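Local coordinates for protein OBCA, Oxalate Biosynthetic Component A (Burkholderia glumae, PDB 4NNB) that joins a family-specific N-terminal domain to a TIM-barrel-type domain that holds a magnesium ion and an oxaloacetate ion, at residues E24-P29 with L241-T245; R62-H68 with E153-L159. All blocks are in the same frame, centred on the assembly; numbering follows the deposited sequence.

Interaction 1 of 2, residues E24-P29 with L241-T245; sequences EATFIP and LGVVT
The carboxylate of E24 meets T245 with both oxygens, and the two side chains cross at about a right angle. The backbone N of T245 gives a hydrogen bond to E24 OE1 (2.7 Å). It is nearly straight at 169°, and it reaches the syn side about 20° out of the carboxylate plane. The hydroxyl OG1 of T245 donates to E24 OE2 (2.5 Å), on its syn lone pair. T245 OG1 stands beside its own backbone N (chi1 -52°), which lets N and OG1 face one carboxylate. The two bonds together should limit rotation of the E24 carboxylate. A water links the backbones next to this pair, accepting from A25 N and donating to V243 O.

Segment 241-245 begins at the turn of a β-hairpin, strand 234-238 with strand 242-246. L241 and G242 lie opposite I238 as a classic β bulge. The partner segment ends in strand 27-29, at the edge of a three-stranded antiparallel sheet.

L241 packs on this strand through CD2. Its side chain crosses that of I28 at about a right angle, with L241 CD2 3.5 Å from I28 CG1. P29 CD lies 4.1 Å from L241 CD2. The same methyl lies against F27 O, a buried carbonyl oxygen with no hydrogen-bonding partner in the model. Between the polar and apolar ends, A25 CB touches V244 CG2 at 4.1 Å.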
ATOM      1  N   GLU A  24      -3.397 -11.213  17.744  1.00 30.15           N
ATOM      2  CA  GLU A  24      -4.439 -12.225  17.579  1.00 35.83           C
ATOM      3  C   GLU A  24      -3.830 -13.523  17.094  1.00 36.63           C
ATOM      4  O   GLU A  24      -2.746 -13.523  16.506  1.00 33.73           O
ATOM      5  CB  GLU A  24      -5.554 -11.766  16.614  1.00 34.40           C
ATOM      6  CG  GLU A  24      -6.558 -10.795  17.260  1.00 35.24           C
ATOM      7  CD  GLU A  24      -7.926 -10.723  16.555  1.00 37.38           C
ATOM      8  OE1 GLU A  24      -8.085 -11.228  15.419  1.00 35.60           O
ATOM      9  OE2 GLU A  24      -8.855 -10.150  17.166  1.00 40.08           O
ATOM     10  N   ALA A  25      -4.531 -14.628  17.344  1.00 36.03           N
ATOM     11  CA  ALA A  25      -4.090 -15.942  16.891  1.00 36.42           C
ATOM     12  C   ALA A  25      -3.857 -15.947  15.388  1.00 39.01           C
ATOM     13  O   ALA A  25      -4.573 -15.284  14.639  1.00 34.65           O
ATOM     14  CB  ALA A  25      -5.108 -16.994  17.263  1.00 39.94           C
ATOM     15  N   THR A  26      -2.867 -16.716  14.945  1.00 32.82           N
ATOM     16  CA  THR A  26      -2.543 -16.775  13.526  1.00 33.72           C
ATOM     17  C   THR A  26      -2.708 -18.178  12.974  1.00 32.79           C
ATOM     18  O   THR A  26      -2.477 -18.420  11.789  1.00 35.41           O
ATOM     19  CB  THR A  26      -1.114 -16.276  13.248  1.00 34.77           C
ATOM     20  OG1 THR A  26      -0.175 -17.049  14.017  1.00 30.21           O
ATOM     21  CG2 THR A  26      -0.988 -14.801  13.619  1.00 30.12           C
ATOM     22  N   PHE A  27      -3.123 -19.100  13.836  1.00 32.48           N
ATOM     23  CA  PHE A  27      -3.367 -20.478  13.423  1.00 33.38           C
ATOM     24  C   PHE A  27      -4.543 -21.047  14.208  1.00 36.43           C
ATOM     25  O   PHE A  27      -4.629 -20.892  15.434  1.00 32.48           O
ATOM     26  CB  PHE A  27      -2.115 -21.336  13.635  1.00 35.28           C
ATOM     27  CG  PHE A  27      -2.315 -22.808  13.347  1.00 37.76           C
ATOM     28  CD1 PHE A  27      -2.486 -23.264  12.046  1.00 39.38           C
ATOM     29  CD2 PHE A  27      -2.306 -23.735  14.381  1.00 41.01           C
ATOM     30  CE1 PHE A  27      -2.662 -24.615  11.779  1.00 37.57           C
ATOM     31  CE2 PHE A  27      -2.482 -25.092  14.122  1.00 39.48           C
ATOM     32  CZ  PHE A  27      -2.658 -25.532  12.821  1.00 39.05           C
ATOM     33  N   ILE A  28      -5.463 -21.677  13.488  1.00 38.01           N
ATOM     34  CA  ILE A  28      -6.614 -22.324  14.099  1.00 38.32           C
ATOM     35  C   ILE A  28      -6.591 -23.780  13.690  1.00 36.81           C
ATOM     36  O   ILE A  28      -6.821 -24.103  12.528  1.00 42.75           O
ATOM     37  CB  ILE A  28      -7.941 -21.689  13.627  1.00 39.96           C
ATOM     38  CG1 ILE A  28      -7.963 -20.196  13.962  1.00 40.51           C
ATOM     39  CG2 ILE A  28      -9.126 -22.400  14.257  1.00 42.79           C
ATOM     40  CD1 ILE A  28      -9.109 -19.422  13.334  1.00 39.62           C
ATOM     41  N   PRO A  29      -6.292 -24.667  14.646  1.00 40.27           N
ATOM     42  CA  PRO A  29      -6.252 -26.117  14.403  1.00 44.22           C
ATOM     43  C   PRO A  29      -7.616 -26.695  13.992  1.00 45.58           C
ATOM     44  O   PRO A  29      -8.632 -26.379  14.613  1.00 45.69           O
ATOM     45  CB  PRO A  29      -5.813 -26.687  15.759  1.00 44.49           C
ATOM     46  CG  PRO A  29      -6.152 -25.620  16.764  1.00 50.14           C
ATOM     47  CD  PRO A  29      -5.964 -24.322  16.042  1.00 44.30           C
ATOM     48  N   LEU A 241      -8.682 -21.480  22.191  1.00 60.90           N
ATOM     49  CA  LEU A 241      -7.924 -20.614  21.297  1.00 55.42           C
ATOM     50  C   LEU A 241      -8.143 -19.146  21.611  1.00 53.98           C
ATOM     51  O   LEU A 241      -7.185 -18.406  21.807  1.00 60.83           O
ATOM     52  CB  LEU A 241      -8.270 -20.896  19.832  1.00 55.22           C
ATOM     53  CG  LEU A 241      -7.197 -20.405  18.859  1.00 52.39           C
ATOM     54  CD1 LEU A 241      -5.858 -21.012  19.232  1.00 51.76           C
ATOM     55  CD2 LEU A 241      -7.551 -20.763  17.436  1.00 50.85           C
ATOM     56  N   GLY A 242      -9.405 -18.725  21.655  1.00 49.07           N
ATOM     57  CA  GLY A 242      -9.717 -17.337  21.937  1.00 47.06           C
ATOM     58  C   GLY A 242     -10.431 -16.654  20.784  1.00 47.82           C
ATOM     59  O   GLY A 242     -10.996 -17.313  19.910  1.00 45.27           O
ATOM     60  N   VAL A 243     -10.395 -15.327  20.773  1.00 43.97           N
ATOM     61  CA  VAL A 243     -11.142 -14.557  19.784  1.00 42.10           C
ATOM     62  C   VAL A 243     -10.291 -14.153  18.581  1.00 40.02           C
ATOM     63  O   VAL A 243      -9.162 -13.683  18.722  1.00 42.55           O
ATOM     64  CB  VAL A 243     -11.763 -13.292  20.423  1.00 49.57           C
ATOM     65  CG1 VAL A 243     -12.605 -12.529  19.411  1.00 45.43           C
ATOM     66  CG2 VAL A 243     -12.594 -13.670  21.640  1.00 50.68           C
ATOM     67  N   VAL A 244     -10.845 -14.358  17.394  1.00 34.17           N
ATOM     68  CA  VAL A 244     -10.279 -13.836  16.171  1.00 39.06           C
ATOM     69  C   VAL A 244     -11.281 -12.806  15.604  1.00 41.71           C
ATOM     70  O   VAL A 244     -12.494 -13.023  15.658  1.00 41.08           O
ATOM     71  CB  VAL A 244      -9.973 -14.989  15.187  1.00 38.14           C
ATOM     72  CG1 VAL A 244      -9.961 -14.507  13.761  1.00 43.25           C
ATOM     73  CG2 VAL A 244      -8.626 -15.642  15.547  1.00 40.97           C
ATOM     74  N   THR A 245     -10.779 -11.677  15.108  1.00 39.27           N
ATOM     75  CA  THR A 245     -11.635 -10.610  14.572  1.00 36.21           C
ATOM     76  C   THR A 245     -11.523 -10.567  13.052  1.00 36.95           C
ATOM     77  O   THR A 245     -10.422 -10.463  12.516  1.00 39.87           O
ATOM     78  CB  THR A 245     -11.205  -9.247  15.128  1.00 38.84           C
ATOM     79  OG1 THR A 245     -11.136  -9.317  16.556  1.00 35.49           O
ATOM     80  CG2 THR A 245     -12.175  -8.133  14.712  1.00 40.79           C
TER
HETATM   81  O   HOH W   1      -6.859 -14.548  19.194  1.00 35.06           O

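Interaction 2 of 2, residues R62-H68 with E153-L159; sequences RLLQVGH and ERQHHYL
Backbone hydrogen bonds join R62-V66 to Q155-L159 at three pairs: R62 with L159, L64 with H157 and V66 with Q155. Each pair is bonded in both directions. The bond from H157 N to L64 O (2.9 Å) is almost straight at 176°. L63 with Y158 and Q65 with H156 are the non-hydrogen-bonded pairs between them, where CA-H groups approach carbonyl oxygens, such as Q65 CA to Q155 O at 3.3 Å.

Past the strand end, R154 NH1 donates to G67 O (2.9 Å). That oxygen lies in the guanidinium plane, but the donor sits well above the carbonyl plane.

These strands, both from the N-terminal family region, form an antiparallel pair within a three-stranded sheet. Strand 62-66 is central and also pairs with strand 184-185. Helices 161-170 and 172-180 pack on the face that carries R62 and L159, and E179 forms a salt bridge with R62.

Two CH-pi contacts involve H156, on the other face with L63, Q65 and Y158. L63 CD1 lies over the H156 ring, 3.7 Å from its centroid. H156 CB covers the centre of the H68 ring, 3.6 Å from that centroid. H68 NE2 is hydrogen-bonded to F23 O.

Q65 runs alongside H156, its amide 69° from the imidazole plane. Q155 CG lies between its backbone N and carbonyl carbon (chi1 76°), and the extended chain runs on to L64, with Q155 NE2 3.7 Å from L64 CD2.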
ATOM      1  N   ARG A  62       4.891 -24.785  12.446  1.00 33.69           N
ATOM      2  CA  ARG A  62       5.383 -24.540  13.799  1.00 30.60           C
ATOM      3  C   ARG A  62       4.677 -23.326  14.398  1.00 32.71           C
ATOM      4  O   ARG A  62       4.396 -22.341  13.697  1.00 30.83           O
ATOM      5  CB  ARG A  62       6.907 -24.345  13.830  1.00 28.97           C
ATOM      6  CG  ARG A  62       7.736 -25.554  13.400  1.00 33.11           C
ATOM      7  CD  ARG A  62       7.663 -26.693  14.419  1.00 31.77           C
ATOM      8  NE  ARG A  62       8.439 -27.857  13.996  1.00 34.52           N
ATOM      9  CZ  ARG A  62       8.023 -28.769  13.118  1.00 38.77           C
ATOM     10  NH1 ARG A  62       6.828 -28.668  12.540  1.00 37.05           N
ATOM     11  NH2 ARG A  62       8.809 -29.792  12.812  1.00 39.37           N
ATOM     12  N   LEU A  63       4.380 -23.410  15.693  1.00 29.62           N
ATOM     13  CA  LEU A  63       3.682 -22.337  16.397  1.00 32.10           C
ATOM     14  C   LEU A  63       4.490 -21.917  17.604  1.00 28.56           C
ATOM     15  O   LEU A  63       4.896 -22.762  18.410  1.00 31.01           O
ATOM     16  CB  LEU A  63       2.288 -22.796  16.849  1.00 28.67           C
ATOM     17  CG  LEU A  63       1.503 -21.861  17.786  1.00 33.42           C
ATOM     18  CD1 LEU A  63       1.051 -20.596  17.061  1.00 30.09           C
ATOM     19  CD2 LEU A  63       0.298 -22.572  18.401  1.00 33.67           C
ATOM     20  N   LEU A  64       4.759 -20.620  17.706  1.00 28.56           N
ATOM     21  CA  LEU A  64       5.350 -20.054  18.905  1.00 29.11           C
ATOM     22  C   LEU A  64       4.239 -19.338  19.668  1.00 36.96           C
ATOM     23  O   LEU A  64       3.683 -18.339  19.186  1.00 32.75           O
ATOM     24  CB  LEU A  64       6.483 -19.069  18.554  1.00 26.63           C
ATOM     25  CG  LEU A  64       7.201 -18.451  19.765  1.00 28.24           C
ATOM     26  CD1 LEU A  64       7.783 -19.561  20.661  1.00 31.72           C
ATOM     27  CD2 LEU A  64       8.284 -17.438  19.346  1.00 26.61           C
ATOM     28  N   GLN A  65       3.916 -19.844  20.854  1.00 30.80           N
ATOM     29  CA  GLN A  65       2.751 -19.359  21.583  1.00 34.07           C
ATOM     30  C   GLN A  65       3.062 -19.059  23.047  1.00 38.84           C
ATOM     31  O   GLN A  65       3.681 -19.866  23.738  1.00 36.54           O
ATOM     32  CB  GLN A  65       1.613 -20.374  21.444  1.00 41.52           C
ATOM     33  CG  GLN A  65       0.787 -20.612  22.695  1.00 49.08           C
ATOM     34  CD  GLN A  65      -0.415 -21.507  22.423  1.00 44.93           C
ATOM     35  OE1 GLN A  65      -0.331 -22.465  21.651  1.00 48.62           O
ATOM     36  NE2 GLN A  65      -1.536 -21.195  23.053  1.00 44.54           N
ATOM     37  N   VAL A  66       2.652 -17.878  23.503  1.00 37.17           N
ATOM     38  CA  VAL A  66       2.836 -17.477  24.896  1.00 39.42           C
ATOM     39  C   VAL A  66       1.570 -16.801  25.412  1.00 49.23           C
ATOM     40  O   VAL A  66       1.064 -15.867  24.782  1.00 43.43           O
ATOM     41  CB  VAL A  66       3.990 -16.469  25.074  1.00 42.17           C
ATOM     42  CG1 VAL A  66       4.089 -16.043  26.532  1.00 48.17           C
ATOM     43  CG2 VAL A  66       5.313 -17.046  24.606  1.00 41.34           C
ATOM     44  N   GLY A  67       1.072 -17.274  26.554  1.00 50.23           N
ATOM     45  CA  GLY A  67      -0.083 -16.692  27.215  1.00 50.38           C
ATOM     46  C   GLY A  67      -1.252 -16.428  26.290  1.00 57.20           C
ATOM     47  O   GLY A  67      -1.691 -15.282  26.145  1.00 62.59           O
ATOM     48  N   HIS A  68      -1.771 -17.480  25.666  1.00 52.98           N
ATOM     49  CA  HIS A  68      -2.712 -17.280  24.574  1.00 56.12           C
ATOM     50  C   HIS A  68      -3.790 -18.345  24.410  1.00 62.01           C
ATOM     51  O   HIS A  68      -4.335 -18.505  23.315  1.00 65.77           O
ATOM     52  CB  HIS A  68      -1.941 -17.157  23.262  1.00 55.44           C
ATOM     53  CG  HIS A  68      -2.362 -15.993  22.428  1.00 46.96           C
ATOM     54  ND1 HIS A  68      -3.442 -16.043  21.573  1.00 44.47           N
ATOM     55  CD2 HIS A  68      -1.855 -14.742  22.326  1.00 44.59           C
ATOM     56  CE1 HIS A  68      -3.577 -14.874  20.974  1.00 41.16           C
ATOM     57  NE2 HIS A  68      -2.629 -14.066  21.414  1.00 46.30           N
ATOM     58  N   GLU A 153       4.929  -9.685  25.657  1.00 43.29           N
ATOM     59  CA  GLU A 153       4.749 -10.872  26.486  1.00 48.77           C
ATOM     60  C   GLU A 153       4.029 -11.989  25.734  1.00 47.65           C
ATOM     61  O   GLU A 153       4.619 -13.033  25.451  1.00 57.13           O
ATOM     62  CB  GLU A 153       3.985 -10.515  27.762  1.00 49.01           C
ATOM     63  CG  GLU A 153       3.719  -9.018  27.936  1.00 57.40           C
ATOM     64  CD  GLU A 153       2.596  -8.502  27.048  1.00 58.40           C
ATOM     65  OE1 GLU A 153       1.608  -9.242  26.840  1.00 55.75           O
ATOM     66  OE2 GLU A 153       2.708  -7.355  26.557  1.00 58.28           O
ATOM     67  N   ARG A 154       2.766 -11.755  25.387  1.00 44.16           N
ATOM     68  CA  ARG A 154       1.949 -12.753  24.693  1.00 41.06           C
ATOM     69  C   ARG A 154       2.162 -12.754  23.179  1.00 37.67           C
ATOM     70  O   ARG A 154       2.582 -11.750  22.607  1.00 38.57           O
ATOM     71  CB  ARG A 154       0.467 -12.500  24.980  1.00 48.87           C
ATOM     72  CG  ARG A 154       0.150 -12.204  26.440  1.00 55.43           C
ATOM     73  CD  ARG A 154      -1.325 -11.844  26.613  1.00 59.27           C
ATOM     74  NE  ARG A 154      -1.656 -11.544  28.002  1.00 61.55           N
ATOM     75  CZ  ARG A 154      -2.103 -12.446  28.870  1.00 63.56           C
ATOM     76  NH1 ARG A 154      -2.277 -13.707  28.488  1.00 67.19           N
ATOM     77  NH2 ARG A 154      -2.380 -12.089  30.117  1.00 60.93           N
ATOM     78  N   GLN A 155       1.854 -13.883  22.543  1.00 36.15           N
ATOM     79  CA  GLN A 155       1.895 -14.007  21.086  1.00 33.79           C
ATOM     80  C   GLN A 155       1.357 -15.367  20.664  1.00 37.62           C
ATOM     81  O   GLN A 155       1.356 -16.327  21.441  1.00 32.97           O
ATOM     82  CB  GLN A 155       3.328 -13.854  20.546  1.00 35.33           C
ATOM     83  CG  GLN A 155       4.189 -15.089  20.771  1.00 32.70           C
ATOM     84  CD  GLN A 155       5.671 -14.839  20.587  1.00 34.70           C
ATOM     85  OE1 GLN A 155       6.453 -14.973  21.528  1.00 34.34           O
ATOM     86  NE2 GLN A 155       6.066 -14.490  19.369  1.00 30.02           N
ATOM     87  N   HIS A 156       0.916 -15.442  19.416  1.00 30.06           N
ATOM     88  CA  HIS A 156       0.442 -16.677  18.842  1.00 30.89           C
ATOM     89  C   HIS A 156       0.843 -16.634  17.381  1.00 33.40           C
ATOM     90  O   HIS A 156       0.038 -16.275  16.512  1.00 32.08           O
ATOM     91  CB  HIS A 156      -1.076 -16.766  18.988  1.00 33.73           C
ATOM     92  CG  HIS A 156      -1.625 -18.129  18.721  1.00 32.84           C
ATOM     93  ND1 HIS A 156      -1.956 -18.562  17.458  1.00 29.86           N
ATOM     94  CD2 HIS A 156      -1.888 -19.158  19.562  1.00 34.96           C
ATOM     95  CE1 HIS A 156      -2.405 -19.806  17.529  1.00 35.12           C
ATOM     96  NE2 HIS A 156      -2.368 -20.189  18.790  1.00 32.86           N
ATOM     97  N   HIS A 157       2.096 -16.989  17.115  1.00 30.49           N
ATOM     98  CA  HIS A 157       2.688 -16.788  15.798  1.00 30.98           C
ATOM     99  C   HIS A 157       3.062 -18.100  15.117  1.00 30.99           C
ATOM    100  O   HIS A 157       3.840 -18.895  15.659  1.00 29.27           O
ATOM    101  CB  HIS A 157       3.895 -15.847  15.896  1.00 28.50           C
ATOM    102  CG  HIS A 157       3.530 -14.448  16.289  1.00 29.16           C
ATOM    103  ND1 HIS A 157       4.439 -13.560  16.820  1.00 28.90           N
ATOM    104  CD2 HIS A 157       2.350 -13.786  16.219  1.00 27.74           C
ATOM    105  CE1 HIS A 157       3.833 -12.411  17.067  1.00 28.49           C
ATOM    106  NE2 HIS A 157       2.566 -12.522  16.712  1.00 27.98           N
ATOM    107  N   TYR A 158       2.507 -18.298  13.920  1.00 27.38           N
ATOM    108  CA  TYR A 158       2.593 -19.568  13.199  1.00 29.40           C
ATOM    109  C   TYR A 158       3.351 -19.468  11.865  1.00 28.74           C
ATOM    110  O   TYR A 158       3.169 -18.522  11.100  1.00 31.59           O
ATOM    111  CB  TYR A 158       1.169 -20.096  12.969  1.00 33.10           C
ATOM    112  CG  TYR A 158       1.041 -21.331  12.096  1.00 33.77           C
ATOM    113  CD1 TYR A 158       0.890 -21.224  10.720  1.00 33.59           C
ATOM    114  CD2 TYR A 158       1.037 -22.600  12.656  1.00 36.22           C
ATOM    115  CE1 TYR A 158       0.755 -22.347   9.926  1.00 36.40           C
ATOM    116  CE2 TYR A 158       0.906 -23.733  11.873  1.00 36.71           C
ATOM    117  CZ  TYR A 158       0.765 -23.602  10.511  1.00 39.05           C
ATOM    118  OH  TYR A 158       0.630 -24.730   9.731  1.00 36.17           O
ATOM    119  N   LEU A 159       4.188 -20.463  11.591  1.00 30.98           N
ATOM    120  CA  LEU A 159       4.849 -20.595  10.296  1.00 30.23           C
ATOM    121  C   LEU A 159       4.288 -21.850   9.599  1.00 34.60           C
ATOM    122  O   LEU A 159       4.192 -22.901  10.220  1.00 32.88           O
ATOM    123  CB  LEU A 159       6.363 -20.715  10.493  1.00 29.03           C
ATOM    124  CG  LEU A 159       7.016 -19.568  11.273  1.00 29.06           C
ATOM    125  CD1 LEU A 159       8.514 -19.785  11.461  1.00 28.86           C
ATOM    126  CD2 LEU A 159       6.749 -18.222  10.594  1.00 27.67           C
TER

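Interactions 1 and 2 touch directly, with their centres about 10 Å apart. T26 OG1 forms a probable hydrogen bond to H156 O (2.6 Å) and a weak one to Y158 N. The ring of F27 stacks on that of Y158, and F27 O lies 3.2 Å from H156 CE1. H156 also touches A25 and L241, so one residue of strand 155-159 packs against both segments of interaction 1. The two centres lie about 25 and 27 Å from the centre of the chain, on the same side of it. Neither contact includes a residue of the magnesium site (H224, H226, E475) or of the oxaloacetate ion pocket.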